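Local coordinates for glycerol uptake operon antiterminator-related protein (Thermotoga maritima, PDB 1VKF) that is of unproven function but, as a TIM-barrel relative of glycerol-3-phosphate responsive antiterminators, probably helps control transcription of glycerol-uptake genes, at residues 132-137 with 141-146; 156-159 with 163-166; 19-24 with 50-55. All blocks are in the same frame, centred on the assembly; numbering follows the deposited sequence.

Contact 1: 132-137 with 141-146; sequences VEVLPG and PKVARK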
loop_
_atom_site.group_PDB
_atom_site.type_symbol
_atom_site.label_atom_id
_atom_site.label_comp_id
_atom_site.label_asym_id
_atom_site.label_seq_id
_atom_site.Cartn_x
_atom_site.Cartn_y
_atom_site.Cartn_z
ATOM N N VAL A 132 2.292 -7.782 -0.743
ATOM C CA VAL A 132 1.365 -7.754 0.366
ATOM C C VAL A 132 1.792 -6.651 1.339
ATOM O O VAL A 132 2.981 -6.532 1.613
ATOM C CB VAL A 132 1.377 -9.111 1.153
ATOM C CG1 VAL A 132 0.366 -9.052 2.246
ATOM C CG2 VAL A 132 1.093 -10.274 0.249
ATOM N N GLU A 133 0.840 -5.882 1.844
ATOM C CA GLU A 133 1.054 -4.930 2.932
ATOM C C GLU A 133 0.525 -5.503 4.233
ATOM O O GLU A 133 -0.674 -5.735 4.384
ATOM C CB GLU A 133 0.422 -3.584 2.633
ATOM C CG GLU A 133 0.725 -2.503 3.694
ATOM C CD GLU A 133 0.062 -1.186 3.364
ATOM O OE1 GLU A 133 -1.171 -1.155 3.366
ATOM O OE2 GLU A 133 0.792 -0.208 3.153
ATOM N N VAL A 134 1.433 -5.714 5.159
ATOM C CA VAL A 134 1.097 -6.344 6.454
ATOM C C VAL A 134 1.019 -5.295 7.531
ATOM O O VAL A 134 1.955 -4.523 7.742
ATOM C CB VAL A 134 2.109 -7.401 6.840
ATOM C CG1 VAL A 134 1.783 -7.953 8.229
ATOM C CG2 VAL A 134 2.168 -8.503 5.784
ATOM N N LEU A 135 -0.093 -5.311 8.262
ATOM C CA LEU A 135 -0.334 -4.407 9.377
ATOM C C LEU A 135 -0.651 -5.196 10.669
ATOM O O LEU A 135 -1.287 -6.255 10.583
ATOM C CB LEU A 135 -1.499 -3.475 9.093
ATOM C CG LEU A 135 -1.438 -2.631 7.800
ATOM C CD1 LEU A 135 -2.148 -3.292 6.680
ATOM C CD2 LEU A 135 -2.050 -1.270 8.137
ATOM N N PRO A 136 -0.227 -4.701 11.832
ATOM C CA PRO A 136 0.675 -3.542 11.974
ATOM C C PRO A 136 2.122 -3.942 11.644
ATOM O O PRO A 136 2.467 -5.127 11.444
ATOM C CB PRO A 136 0.556 -3.190 13.454
ATOM C CG PRO A 136 0.306 -4.565 14.133
ATOM C CD PRO A 136 -0.523 -5.302 13.141
ATOM N N GLY A 137 3.014 -2.962 11.575
ATOM C CA GLY A 137 4.339 -3.197 11.082
ATOM C C GLY A 137 5.211 -4.145 11.915
ATOM O O GLY A 137 6.016 -4.878 11.348
ATOM N N PRO A 141 7.656 -8.744 9.883
ATOM C CA PRO A 141 8.779 -9.684 9.742
ATOM C C PRO A 141 8.389 -11.137 9.959
ATOM O O PRO A 141 8.803 -11.995 9.171
ATOM C CB PRO A 141 9.757 -9.205 10.798
ATOM C CG PRO A 141 9.482 -7.709 10.870
ATOM C CD PRO A 141 7.974 -7.645 10.810
ATOM N N LYS A 142 7.553 -11.380 10.960
ATOM C CA LYS A 142 7.059 -12.718 11.272
ATOM C C LYS A 142 6.317 -13.284 10.110
ATOM O O LYS A 142 6.465 -14.467 9.796
ATOM C CB LYS A 142 6.034 -12.679 12.410
ATOM C CG LYS A 142 6.535 -12.400 13.710
ATOM C CD LYS A 142 5.606 -13.048 14.756
ATOM C CE LYS A 142 6.411 -13.477 15.950
ATOM N NZ LYS A 142 5.625 -13.341 17.169
ATOM N N VAL A 143 5.446 -12.470 9.524
ATOM C CA VAL A 143 4.650 -12.894 8.389
ATOM C C VAL A 143 5.546 -13.104 7.166
ATOM O O VAL A 143 5.405 -14.113 6.461
ATOM C CB VAL A 143 3.520 -11.892 8.097
ATOM C CG1 VAL A 143 2.803 -12.239 6.847
ATOM C CG2 VAL A 143 2.563 -11.858 9.292
ATOM N N ALA A 144 6.501 -12.196 6.961
ATOM C CA ALA A 144 7.378 -12.263 5.784
ATOM C C ALA A 144 8.153 -13.578 5.766
ATOM O O ALA A 144 8.372 -14.159 4.697
ATOM C CB ALA A 144 8.381 -11.110 5.767
ATOM N N ARG A 145 8.592 -14.031 6.929
ATOM C CA ARG A 145 9.341 -15.302 7.019
ATOM C C ARG A 145 8.537 -16.501 6.544
ATOM O O ARG A 145 9.128 -17.534 6.150
ATOM C CB ARG A 145 9.820 -15.534 8.458
ATOM C CG ARG A 145 11.009 -14.658 8.851
ATOM C CD ARG A 145 11.646 -14.993 10.214
ATOM N NE ARG A 145 10.926 -14.422 11.369
ATOM C CZ ARG A 145 11.204 -13.254 11.982
ATOM N NH1 ARG A 145 12.195 -12.459 11.576
ATOM N NH2 ARG A 145 10.474 -12.877 13.024
ATOM N N LYS A 146 7.208 -16.398 6.603
ATOM C CA LYS A 146 6.314 -17.482 6.173
ATOM C C LYS A 146 5.966 -17.452 4.691
ATOM O O LYS A 146 5.408 -18.420 4.173
ATOM C CB LYS A 146 5.034 -17.471 7.014
ATOM C CG LYS A 146 5.286 -17.513 8.531
ATOM C CD LYS A 146 5.214 -18.899 9.139
ATOM C CE LYS A 146 5.465 -18.879 10.678
ATOM N NZ LYS A 146 4.392 -19.519 11.466
#
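Val-134 on the strand and Val-143 on the helix meet through both methyls of each. CG2 of Val-134 lies 3.9 Å from CG1 of Val-143, and the second pair, CG1 of Val-134 and CG2 of Val-143, is 4.1 Å apart. The two isopropyl groups cross obliquely. Both valines take the same torsion, with CG1 opposite the backbone N (chi1 176° for Val-134 and 173° for Val-143), and this sets the two forks of methyls against one another. This part of the contact is apolar, and both valines are buried.

A second touch lies nearer the turn, where the carbonyl oxygen of Gly-137 comes to 3.4 Å from CD of Pro-141. Proline has no N-H to offer at this i to i+4 spacing, so its ring CH2 meets the oxygen instead. The chain reaches Gly-137 through a cis peptide bond before Pro-136. Further along, Arg-145 N donates to Pro-141 O at 3.0 Å, and the Arg-145 guanidinium lays one face over that same oxygen.

Around the valine pair the packing continues outward. Val-134 also touches Val-152 of the next strand and Ala-111, while Val-143 rests on Phe-109, Ala-111 and Val-117. Glu-133 turns the other way, into the barrel, where its OE1 forms a salt bridge with Arg-108. Strand 131-135 runs between strands 105-110 and 151-155, bonded to each through its backbone. Helix 140-144 covers its outer surface beside helix 114-127 and forms the connection of the beta-alpha-beta unit that leads on to strand 151-155.

Contact 2: 156-159 with 163-166; sequences GLVE and EARE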
loop_
_atom_site.group_PDB
_atom_site.type_symbol
_atom_site.label_atom_id
_atom_site.label_comp_id
_atom_site.label_asym_id
_atom_site.label_seq_id
_atom_site.Cartn_x
_atom_site.Cartn_y
_atom_site.Cartn_z
ATOM N N GLY A 156 1.825 0.538 9.728
ATOM C CA GLY A 156 1.013 0.690 10.924
ATOM C C GLY A 156 1.759 0.665 12.227
ATOM O O GLY A 156 2.457 -0.287 12.541
ATOM N N LEU A 157 1.650 1.752 12.988
ATOM C CA LEU A 157 2.221 1.886 14.324
ATOM C C LEU A 157 3.762 1.739 14.367
ATOM O O LEU A 157 4.315 1.321 15.373
ATOM C CB LEU A 157 1.554 0.935 15.316
ATOM C CG LEU A 157 0.034 1.040 15.434
ATOM C CD1 LEU A 157 -0.572 -0.009 16.405
ATOM C CD2 LEU A 157 -0.359 2.437 15.907
ATOM N N VAL A 158 4.424 2.025 13.257
ATOM C CA VAL A 158 5.875 2.108 13.269
ATOM C C VAL A 158 6.252 3.498 13.812
ATOM O O VAL A 158 6.150 4.492 13.104
ATOM C CB VAL A 158 6.460 1.840 11.892
ATOM C CG1 VAL A 158 8.000 1.977 11.923
ATOM C CG2 VAL A 158 6.041 0.444 11.422
ATOM N N GLU A 159 6.643 3.543 15.080
ATOM C CA GLU A 159 6.680 4.780 15.862
ATOM C C GLU A 159 8.069 5.366 16.158
ATOM O O GLU A 159 8.163 6.457 16.722
ATOM C CB GLU A 159 5.945 4.583 17.186
ATOM C CG GLU A 159 4.451 4.400 16.961
ATOM C CD GLU A 159 3.624 4.471 18.239
ATOM O OE1 GLU A 159 4.168 4.228 19.335
ATOM O OE2 GLU A 159 2.411 4.718 18.111
ATOM N N GLU A 163 12.497 1.057 15.479
ATOM C CA GLU A 163 11.525 0.056 14.988
ATOM C C GLU A 163 11.609 -0.103 13.484
ATOM O O GLU A 163 11.653 -1.224 12.979
ATOM C CB GLU A 163 10.116 0.496 15.370
ATOM C CG GLU A 163 9.888 0.500 16.867
ATOM C CD GLU A 163 8.479 0.964 17.288
ATOM O OE1 GLU A 163 7.572 1.171 16.440
ATOM O OE2 GLU A 163 8.274 1.078 18.492
ATOM N N ALA A 164 11.706 1.031 12.774
ATOM C CA ALA A 164 11.763 1.015 11.321
ATOM C C ALA A 164 13.001 0.301 10.815
ATOM O O ALA A 164 12.907 -0.495 9.916
ATOM C CB ALA A 164 11.686 2.406 10.774
ATOM N N ARG A 165 14.166 0.602 11.397
ATOM C CA ARG A 165 15.433 -0.012 10.976
ATOM C C ARG A 165 15.401 -1.510 11.128
ATOM O O ARG A 165 15.842 -2.291 10.246
ATOM C CB ARG A 165 16.628 0.601 11.733
ATOM C CG ARG A 165 16.963 2.032 11.358
ATOM C CD ARG A 165 18.346 2.548 11.875
ATOM N NE ARG A 165 18.584 3.949 11.489
ATOM C CZ ARG A 165 18.900 4.352 10.257
ATOM N NH1 ARG A 165 19.050 3.476 9.264
ATOM N NH2 ARG A 165 19.073 5.643 10.006
ATOM N N GLU A 166 14.834 -1.943 12.238
ATOM C CA GLU A 166 14.772 -3.352 12.542
ATOM C C GLU A 166 13.794 -4.048 11.572
ATOM O O GLU A 166 14.118 -5.068 10.993
ATOM C CB GLU A 166 14.351 -3.593 13.994
ATOM C CG GLU A 166 14.329 -5.072 14.373
ATOM C CD GLU A 166 15.681 -5.773 14.161
ATOM O OE1 GLU A 166 16.742 -5.124 14.284
ATOM O OE2 GLU A 166 15.683 -6.983 13.830
#
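Val-158 and Glu-163 bring the loop and the helix closest, with their CA atoms 6.3 Å apart. Gly-156 has a positive phi, and at its backbone angles a side chain would jam against the carbonyl oxygen of the preceding residue; Leu-157 follows with left-handed helical angles. Beyond them Glu-159 presents its backbone N-H to the first turn of helix 161-167.

The carboxylate of Glu-163 receives that N-H. Glu-159 N donates to Glu-163 OE1 at 2.9 Å, nearly straight at 175°, although it arrives 47° out of the carboxylate plane. In Glu-163, CG lies anti to the carbonyl carbon and the chain runs extended beyond it, which carries OE1 to the loop. Glu-163 N in turn is hydrogen-bonded to Thr-160 OG1, and backbone and side chain of one residue thus both hold the entry to the helix.

This is the loop that leaves strand 151-155 at the C-terminal end of the barrel, the end where TIM barrels commonly bind their ligands; here Leu-157 N is hydrogen-bonded to a citrate, probably from the crystallisation liquor.

OE1 of Glu-163 also lies 3.4 Å from Leu-157 O, two acceptors that probably repel mildly. Glu-159 OE1 and Glu-163 OE2 are 5.2 Å apart, like charges that probably disfavour each other slightly. Alongside the polar bond, CG1 of Val-158 packs 3.9 Å from CB of Ala-164, whose methyl also touches Met-184.

Contact 3: 19-24 with 50-55; sequences AALWDM and KILKDR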
loop_
_atom_site.group_PDB
_atom_site.type_symbol
_atom_site.label_atom_id
_atom_site.label_comp_id
_atom_site.label_asym_id
_atom_site.label_seq_id
_atom_site.Cartn_x
_atom_site.Cartn_y
_atom_site.Cartn_z
ATOM N N ALA A 19 6.016 6.777 1.192
ATOM C CA ALA A 19 5.306 7.901 1.783
ATOM C C ALA A 19 3.811 7.645 1.734
ATOM O O ALA A 19 3.234 7.632 0.665
ATOM C CB ALA A 19 5.632 9.209 1.059
ATOM N N ALA A 20 3.214 7.563 2.911
ATOM C CA ALA A 20 1.752 7.479 3.070
ATOM C C ALA A 20 1.193 8.903 3.253
ATOM O O ALA A 20 1.662 9.689 4.127
ATOM C CB ALA A 20 1.410 6.613 4.272
ATOM N N LEU A 21 0.159 9.203 2.470
ATOM C CA LEU A 21 -0.495 10.478 2.520
ATOM C C LEU A 21 -1.944 10.311 2.928
ATOM O O LEU A 21 -2.692 9.552 2.316
ATOM C CB LEU A 21 -0.435 11.175 1.163
ATOM C CG LEU A 21 0.952 11.715 0.775
ATOM C CD1 LEU A 21 0.776 12.522 -0.473
ATOM C CD2 LEU A 21 1.597 12.522 1.886
ATOM N N TRP A 22 -2.347 11.075 3.952
ATOM C CA TRP A 22 -3.756 11.048 4.415
ATOM C C TRP A 22 -4.524 12.280 3.961
ATOM O O TRP A 22 -5.750 12.302 3.954
ATOM C CB TRP A 22 -3.805 10.962 5.933
ATOM C CG TRP A 22 -3.619 9.593 6.399
ATOM C CD1 TRP A 22 -2.488 9.069 7.003
ATOM C CD2 TRP A 22 -4.548 8.519 6.282
ATOM N NE1 TRP A 22 -2.690 7.736 7.280
ATOM C CE2 TRP A 22 -3.948 7.373 6.861
ATOM C CE3 TRP A 22 -5.854 8.400 5.753
ATOM C CZ2 TRP A 22 -4.588 6.141 6.915
ATOM C CZ3 TRP A 22 -6.493 7.200 5.850
ATOM C CH2 TRP A 22 -5.858 6.066 6.409
ATOM N N ASP A 23 -3.816 13.339 3.670
ATOM C CA ASP A 23 -4.500 14.454 3.063
ATOM C C ASP A 23 -3.562 15.246 2.189
ATOM O O ASP A 23 -2.335 15.082 2.230
ATOM C CB ASP A 23 -5.221 15.330 4.108
ATOM C CG ASP A 23 -4.336 16.379 4.674
ATOM O OD1 ASP A 23 -3.252 15.969 5.094
ATOM O OD2 ASP A 23 -4.611 17.620 4.712
HETATM N N MSE A 24 -4.182 16.065 1.360
HETATM C CA MSE A 24 -3.539 16.692 0.215
HETATM C C MSE A 24 -3.530 18.214 0.327
HETATM O O MSE A 24 -3.168 18.911 -0.616
HETATM C CB MSE A 24 -4.291 16.280 -1.045
HETATM C CG MSE A 24 -4.103 14.830 -1.354
HETATM SE SE MSE A 24 -2.249 14.387 -1.857
HETATM C CE MSE A 24 -1.984 15.657 -3.404
ATOM N N LYS A 50 -2.605 14.118 -10.097
ATOM C CA LYS A 50 -1.811 15.056 -10.891
ATOM C C LYS A 50 -0.724 15.723 -10.031
ATOM O O LYS A 50 0.412 15.840 -10.487
ATOM C CB LYS A 50 -2.699 16.134 -11.500
ATOM C CG LYS A 50 -1.901 17.252 -12.182
ATOM C CD LYS A 50 -2.665 17.958 -13.260
ATOM C CE LYS A 50 -1.761 18.954 -14.045
ATOM N NZ LYS A 50 -0.422 18.383 -14.352
ATOM N N ILE A 51 -1.069 16.178 -8.830
ATOM C CA ILE A 51 -0.095 16.841 -7.943
ATOM C C ILE A 51 1.084 15.863 -7.693
ATOM O O ILE A 51 2.266 16.238 -7.765
ATOM C CB ILE A 51 -0.726 17.329 -6.620
ATOM C CG1 ILE A 51 -1.661 18.505 -6.846
ATOM C CG2 ILE A 51 0.374 17.642 -5.583
ATOM C CD1 ILE A 51 -2.645 18.720 -5.634
ATOM N N LEU A 52 0.760 14.609 -7.382
ATOM C CA LEU A 52 1.750 13.644 -6.940
ATOM C C LEU A 52 2.546 13.131 -8.128
ATOM O O LEU A 52 3.773 12.974 -8.043
ATOM C CB LEU A 52 1.067 12.484 -6.225
ATOM C CG LEU A 52 0.421 12.871 -4.876
ATOM C CD1 LEU A 52 -0.363 11.663 -4.357
ATOM C CD2 LEU A 52 1.423 13.326 -3.859
ATOM N N LYS A 53 1.875 12.915 -9.251
ATOM C CA LYS A 53 2.568 12.445 -10.450
ATOM C C LYS A 53 3.497 13.555 -10.979
ATOM O O LYS A 53 4.559 13.277 -11.484
ATOM C CB LYS A 53 1.583 11.981 -11.534
ATOM C CG LYS A 53 0.773 10.673 -11.166
ATOM C CD LYS A 53 1.656 9.444 -10.920
ATOM C CE LYS A 53 2.489 9.083 -12.171
ATOM N NZ LYS A 53 3.546 7.987 -11.949
ATOM N N ASP A 54 3.090 14.803 -10.833
ATOM C CA ASP A 54 3.904 15.958 -11.239
ATOM C C ASP A 54 5.228 16.015 -10.436
ATOM O O ASP A 54 6.235 16.543 -10.951
ATOM C CB ASP A 54 3.129 17.253 -11.052
ATOM C CG ASP A 54 2.195 17.580 -12.256
ATOM O OD1 ASP A 54 2.202 16.828 -13.267
ATOM O OD2 ASP A 54 1.443 18.560 -12.282
ATOM N N ARG A 55 5.198 15.540 -9.204
ATOM C CA ARG A 55 6.391 15.439 -8.342
ATOM C C ARG A 55 7.253 14.238 -8.688
ATOM O O ARG A 55 8.251 13.992 -8.026
ATOM C CB ARG A 55 6.030 15.427 -6.888
ATOM C CG ARG A 55 5.565 16.755 -6.345
ATOM C CD ARG A 55 4.968 16.662 -5.031
ATOM N NE ARG A 55 4.438 17.925 -4.506
ATOM C CZ ARG A 55 4.614 18.314 -3.251
ATOM N NH1 ARG A 55 5.352 17.586 -2.438
ATOM N NH2 ARG A 55 4.076 19.439 -2.810
#
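Leu-21 and Leu-52 meet tip to tip, and here the contact is tightest: CD1 of Leu-21 is 3.5 Å from CD2 of Leu-52, both side chains being buried. Leu-52 CD1 follows at 4.1 Å from the same Leu-21 methyl, so one methyl of the strand residue faces both branches of the helix residue. Ile-30 packs on both leucines, and Val-59 of strand 58-62 also touches Leu-52.

Met-24, modelled as selenomethionine, joins from the loop beyond the strand. Its chain is folded at chi2 (-67°) and chi3 (-56°), which carries CE onto the helix, 3.8 Å from Ile-51 CG2 and 4.0 Å from Leu-52 CG. That single methyl bridges two consecutive helix residues, and the selenium, Met-24 SE, lies 4.2 Å from Leu-52 CD1. With only an alanine methyl at Leu-52, Leu-21 CD1 is likely to lose both branches it faces, and the selenomethionine methyl would probably keep Ile-51 alone as its mate on the helix.

Away from this core the contact becomes looser. Ile-51 is only partly buried at its margin. Lys-50 and Asp-54, on the exposed side of the helix, form a salt bridge one turn apart, Lys-50 NZ reaching Asp-54 OD2 at 2.8 Å on the syn side of the carboxylate. Arg-55 NH1 instead binds the carbonyl of Gly-28, tying the helix end to the long loop after the strand.

Strand 16-21 is paired in parallel with strand 34-41, which leads into helix 45-54; the apolar face of that helix thus lies over the outer side of the sheet, as in a TIM barrel, where helices ring a closed parallel sheet.

Contacts 1 and 2 are neighbours, their centres about 12 Å apart, and they touch: Gly-137 N probably donates to Gly-156 O at 2.9 Å, and CG2 of Val-158 packs on Gly-137 CA at 4.0 Å. The loops leaving two adjacent strands are thereby joined. Contact 3 lies on the other side of the chain's centre from contact 1, about 25 Å between centres, and about 22 Å from contact 2, touching neither, though contacts 1 and 3 both rest on the same closed sheet. Citrate, probably from the crystallisation liquor, is hydrogen-bonded at Leu-157 N and at Trp-22 NE1, and may mark a pocket at the C-terminal mouth of the barrel.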